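PDB 3DDM: putative mandelate racemase/muconate lactonizing enzyme from Bordetella bronchiseptica, which is of unknown function but belongs to the enolase superfamily, joining a mandelate racemase/muconate lactonizing-type N-terminal domain to a beta/alpha-barrel domain. Local coordinates for residues Leu212-Ala215 against Arg216-Gln220; Gln279-Leu282 against Ala283-Gly286. The protein carries 1 engineered substitution. All blocks are in the same frame, centred on the assembly; numbering follows the deposited sequence.

Contact 1: Leu212-Ala215 against Arg216-Gln220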
loop_
_atom_site.group_PDB
_atom_site.type_symbol
_atom_site.label_atom_id
_atom_site.label_comp_id
_atom_site.label_asym_id
_atom_site.label_seq_id
_atom_site.Cartn_x
_atom_site.Cartn_y
_atom_site.Cartn_z
ATOM N N LEU A 212 3.109 -3.260 24.301
ATOM C CA LEU A 212 3.564 -2.399 25.374
ATOM C C LEU A 212 4.105 -3.069 26.630
ATOM O O LEU A 212 5.207 -2.757 27.073
ATOM C CB LEU A 212 2.463 -1.415 25.754
ATOM C CG LEU A 212 2.843 -0.399 26.834
ATOM C CD1 LEU A 212 4.210 0.232 26.529
ATOM C CD2 LEU A 212 1.765 0.655 26.903
ATOM N N PRO A 213 3.341 -3.986 27.236
ATOM C CA PRO A 213 3.888 -4.610 28.445
ATOM C C PRO A 213 5.169 -5.433 28.242
ATOM O O PRO A 213 5.999 -5.536 29.150
ATOM C CB PRO A 213 2.708 -5.427 28.984
ATOM C CG PRO A 213 1.882 -5.699 27.767
ATOM C CD PRO A 213 1.951 -4.407 26.995
ATOM N N ARG A 214 5.354 -5.997 27.055
ATOM C CA ARG A 214 6.558 -6.780 26.793
ATOM C C ARG A 214 7.759 -5.859 26.573
ATOM O O ARG A 214 8.866 -6.146 27.029
ATOM C CB ARG A 214 6.345 -7.663 25.565
ATOM C CG ARG A 214 7.383 -8.752 25.343
ATOM C CD ARG A 214 6.914 -9.630 24.187
ATOM N NE ARG A 214 7.918 -10.573 23.699
ATOM C CZ ARG A 214 7.705 -11.425 22.698
ATOM N NH1 ARG A 214 6.525 -11.448 22.083
ATOM N NH2 ARG A 214 8.666 -12.254 22.306
ATOM N N ALA A 215 7.536 -4.752 25.873
ATOM C CA ALA A 215 8.600 -3.798 25.604
ATOM C C ALA A 215 9.112 -3.219 26.913
ATOM O O ALA A 215 10.317 -3.092 27.112
ATOM C CB ALA A 215 8.089 -2.690 24.709
ATOM N N ARG A 216 8.190 -2.857 27.802
ATOM C CA ARG A 216 8.558 -2.302 29.103
ATOM C C ARG A 216 9.441 -3.322 29.808
ATOM O O ARG A 216 10.534 -3.002 30.278
ATOM C CB ARG A 216 7.317 -2.044 29.966
ATOM C CG ARG A 216 6.492 -0.824 29.596
ATOM C CD ARG A 216 5.309 -0.661 30.569
ATOM N NE ARG A 216 5.751 -0.532 31.961
ATOM C CZ ARG A 216 5.949 0.622 32.595
ATOM N NH1 ARG A 216 5.740 1.777 31.975
ATOM N NH2 ARG A 216 6.377 0.624 33.848
ATOM N N GLN A 217 8.949 -4.554 29.863
ATOM C CA GLN A 217 9.664 -5.654 30.496
ATOM C C GLN A 217 11.051 -5.858 29.888
ATOM O O GLN A 217 12.047 -5.886 30.609
ATOM C CB GLN A 217 8.855 -6.938 30.351
ATOM C CG GLN A 217 9.520 -8.151 30.933
ATOM C CD GLN A 217 8.935 -9.434 30.375
ATOM O OE1 GLN A 217 7.750 -9.730 30.567
ATOM N NE2 GLN A 217 9.765 -10.199 29.666
ATOM N N MET A 218 11.118 -5.997 28.564
ATOM C CA MET A 218 12.400 -6.207 27.895
ATOM C C MET A 218 13.331 -4.999 27.974
ATOM O O MET A 218 14.526 -5.153 28.220
ATOM C CB MET A 218 12.187 -6.593 26.432
ATOM C CG MET A 218 11.691 -8.009 26.218
ATOM S SD MET A 218 12.790 -9.291 26.858
ATOM C CE MET A 218 14.216 -9.092 25.771
ATOM N N ALA A 219 12.796 -3.799 27.769
ATOM C CA ALA A 219 13.630 -2.603 27.828
ATOM C C ALA A 219 14.341 -2.537 29.174
ATOM O O ALA A 219 15.426 -1.972 29.291
ATOM C CB ALA A 219 12.785 -1.367 27.622
ATOM N N GLN A 220 13.719 -3.129 30.190
ATOM C CA GLN A 220 14.269 -3.160 31.544
ATOM C C GLN A 220 15.401 -4.187 31.637
ATOM O O GLN A 220 16.496 -3.880 32.114
ATOM C CB GLN A 220 13.170 -3.536 32.541
ATOM C CG GLN A 220 13.011 -2.585 33.718
ATOM C CD GLN A 220 12.285 -1.302 33.349
ATOM O OE1 GLN A 220 11.119 -1.325 32.933
ATOM N NE2 GLN A 220 12.967 -0.173 33.507
#

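Contact 2: Gln279-Leu282 against Ala283-Gly286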
loop_
_atom_site.group_PDB
_atom_site.type_symbol
_atom_site.label_atom_id
_atom_site.label_comp_id
_atom_site.label_asym_id
_atom_site.label_seq_id
_atom_site.Cartn_x
_atom_site.Cartn_y
_atom_site.Cartn_z
ATOM N N GLN A 279 15.153 7.815 12.467
ATOM C CA GLN A 279 15.805 7.123 11.364
ATOM C C GLN A 279 15.041 7.106 10.039
ATOM O O GLN A 279 14.604 6.051 9.579
ATOM C CB GLN A 279 16.078 5.679 11.793
ATOM C CG GLN A 279 16.675 5.547 13.189
ATOM C CD GLN A 279 16.547 4.133 13.748
ATOM O OE1 GLN A 279 15.437 3.635 13.952
ATOM N NE2 GLN A 279 17.683 3.481 13.995
ATOM N N PRO A 280 14.861 8.270 9.408
ATOM C CA PRO A 280 14.135 8.216 8.135
ATOM C C PRO A 280 14.946 7.496 7.039
ATOM O O PRO A 280 16.152 7.744 6.876
ATOM C CB PRO A 280 13.886 9.690 7.816
ATOM C CG PRO A 280 15.016 10.408 8.534
ATOM C CD PRO A 280 15.090 9.661 9.841
ATOM N N ASP A 281 14.282 6.600 6.305
ATOM C CA ASP A 281 14.915 5.841 5.219
ATOM C C ASP A 281 14.701 6.633 3.930
ATOM O O ASP A 281 13.664 6.511 3.280
ATOM C CB ASP A 281 14.264 4.462 5.093
ATOM C CG ASP A 281 15.044 3.531 4.198
ATOM O OD1 ASP A 281 15.605 4.006 3.190
ATOM O OD2 ASP A 281 15.087 2.319 4.496
ATOM N N LEU A 282 15.692 7.434 3.551
ATOM C CA LEU A 282 15.560 8.281 2.374
ATOM C C LEU A 282 15.175 7.559 1.084
ATOM O O LEU A 282 14.664 8.190 0.164
ATOM C CB LEU A 282 16.821 9.140 2.195
ATOM C CG LEU A 282 17.772 8.908 1.032
ATOM C CD1 LEU A 282 18.779 10.026 0.997
ATOM C CD2 LEU A 282 18.458 7.574 1.191
ATOM N N ALA A 283 15.385 6.245 1.022
ATOM C CA ALA A 283 15.000 5.478 -0.177
ATOM C C ALA A 283 13.557 4.951 -0.046
ATOM O O ALA A 283 12.955 4.479 -1.015
ATOM C CB ALA A 283 15.959 4.320 -0.403
ATOM N N LYS A 284 13.011 5.041 1.163
ATOM C CA LYS A 284 11.654 4.589 1.418
ATOM C C LYS A 284 10.704 5.769 1.274
ATOM O O LYS A 284 9.625 5.636 0.692
ATOM C CB LYS A 284 11.551 4.003 2.823
ATOM C CG LYS A 284 10.983 2.596 2.867
ATOM C CD LYS A 284 10.988 2.039 4.285
ATOM C CE LYS A 284 10.042 0.873 4.411
ATOM N NZ LYS A 284 9.796 0.503 5.829
ATOM N N TRP A 285 11.107 6.927 1.801
ATOM C CA TRP A 285 10.279 8.128 1.707
ATOM C C TRP A 285 11.021 9.470 1.576
ATOM O O TRP A 285 12.100 9.677 2.143
ATOM C CB TRP A 285 9.321 8.237 2.904
ATOM C CG TRP A 285 8.544 9.518 2.849
ATOM C CD1 TRP A 285 7.423 9.767 2.101
ATOM C CD2 TRP A 285 8.922 10.780 3.432
ATOM N NE1 TRP A 285 7.084 11.105 2.175
ATOM C CE2 TRP A 285 7.986 11.748 2.983
ATOM C CE3 TRP A 285 9.964 11.187 4.283
ATOM C CZ2 TRP A 285 8.061 13.097 3.358
ATOM C CZ3 TRP A 285 10.040 12.530 4.656
ATOM C CH2 TRP A 285 9.088 13.469 4.191
ATOM N N GLY A 286 10.407 10.377 0.820
ATOM C CA GLY A 286 10.932 11.716 0.631
ATOM C C GLY A 286 12.227 11.933 -0.122
ATOM O O GLY A 286 12.393 12.964 -0.781
#

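Contact 1: Leu212-Ala215 against Arg216-Gln220
The flat groups that meet between Leu212-Ala215 and Arg216-Gln220 are peptide units, and the carbonyl oxygens of the first four residues each accept the N-H four positions later in one continuous alpha helix. Leu212 O receives Arg216 N at 3.1 Å. Gln217 N comes in above the carbonyl plane of Pro213, 38° out of it. Met218 N lies 2.7 Å from Arg214 O, and Ala219 N bonds to Ala215 O at the same length.

Around these bonds the side chains graze the carbonyls with their carbons. Leu212 carries its CG anti to the backbone N (chi1 -177°), which lays its isobutyl group alongside Arg216, both pointing the same way. CD1 of Leu212 stands 4.0 Å from CG of Arg216, and that CG also lies 3.4 Å from Leu212 O. The arginine chain bends about its CG-CD bond (chi3 58°), and its guanidinium leaves the turn for a salt bridge with Glu245. Met218 touches the preceding turn through CB and CG, the latter 3.5 Å from Arg214 O, while Gln217 CB rests near the oxygens of Pro213 and Arg214. The extended Arg214 leads away to a salt bridge with Asp182, and its backbone N is hydrogen-bonded to Asp211 OD1.

Helix 212-222 links the parallel strands 202-205 and 229-231 in a beta-alpha-beta unit of the barrel domain. Met218 packs on Asp185 and Val186 of helix 182-196, whereas Leu212 and Ala215 meet Glu242 and Leu246 of helix 240-249, so the helix is joined to both of these neighbours in the outer layer of the barrel.

Contact 2: Gln279-Leu282 against Ala283-Gly286
Asp281 dominates the contact with Ala283-Gly286 through hydrogen bonds from both its backbone and its side chain. Its carbonyl oxygen accepts twice: Lys284 N approaches at 2.7 Å from well above the carbonyl plane, and Trp285 N at 3.0 Å from nearly straight ahead. The first bond closes a type I beta turn over Leu282 and Ala283, and the second carries the curve one residue further. A third bond, from Ala283 N to Asp281 OD1 (3.1 Å), makes an Asx turn on the same residues. It reaches the anti side of the carboxylate, 18° out of its plane. Asp281 CG stands anti to the residue's own N (chi1 -168°) and beside its carbonyl carbon, which puts OD1 on the side of the Ala283 N-H.

Apolar contacts are fewer. The side chains of Asp281 and Lys284 cross at about a right angle, with Asp281 CB 3.6 Å from Lys284 CB. Leu282 CD2 lies 4.4 Å from Ala283 CB, and Leu282 also packs on helices 287-300, 313-325 and 110-131.

Charge interactions lead outward. Lys284 NZ stays 5.8 Å from Asp281 OD2. Its chain, extended beyond CG, instead reaches a salt bridge with Glu258, a cation-pi contact with Trp58 and a hydrogen bond to Gln106 O of the second subunit.

The polar cluster follows the C-terminal end of strand 275-278, the end of the strands at which beta/alpha barrels characteristically place their active sites. Together the bonds give Asp281 O two donors in a buried setting and tether one carboxylate oxygen to the turn, which should limit rotation of that group. Glu258, the salt-bridge partner of Lys284, also brings its OE2 close to Asp281 OD2.

Contacts 1 and 2 come in series along the chain and fall within the same enolase C-terminal, barrel-type domain, with centres about 27 Å apart and nearest atoms about 14 Å apart. Contact 1 lies on helix 212-222, about 26 Å from the centre of the chain, in the outer helical layer. Contact 2 is only about 6 Å from that centre, in the loop between strand 275-278 and helix 287-300. Strands 229-231, 254-256 and 275-278 run parallel and adjacent, and connect the two regions through the barrel sheet. One contact therefore belongs to the outer wall, the other to a buried loop at the C-terminal end of the barrel strands, against the N-terminal domain and near the second subunit.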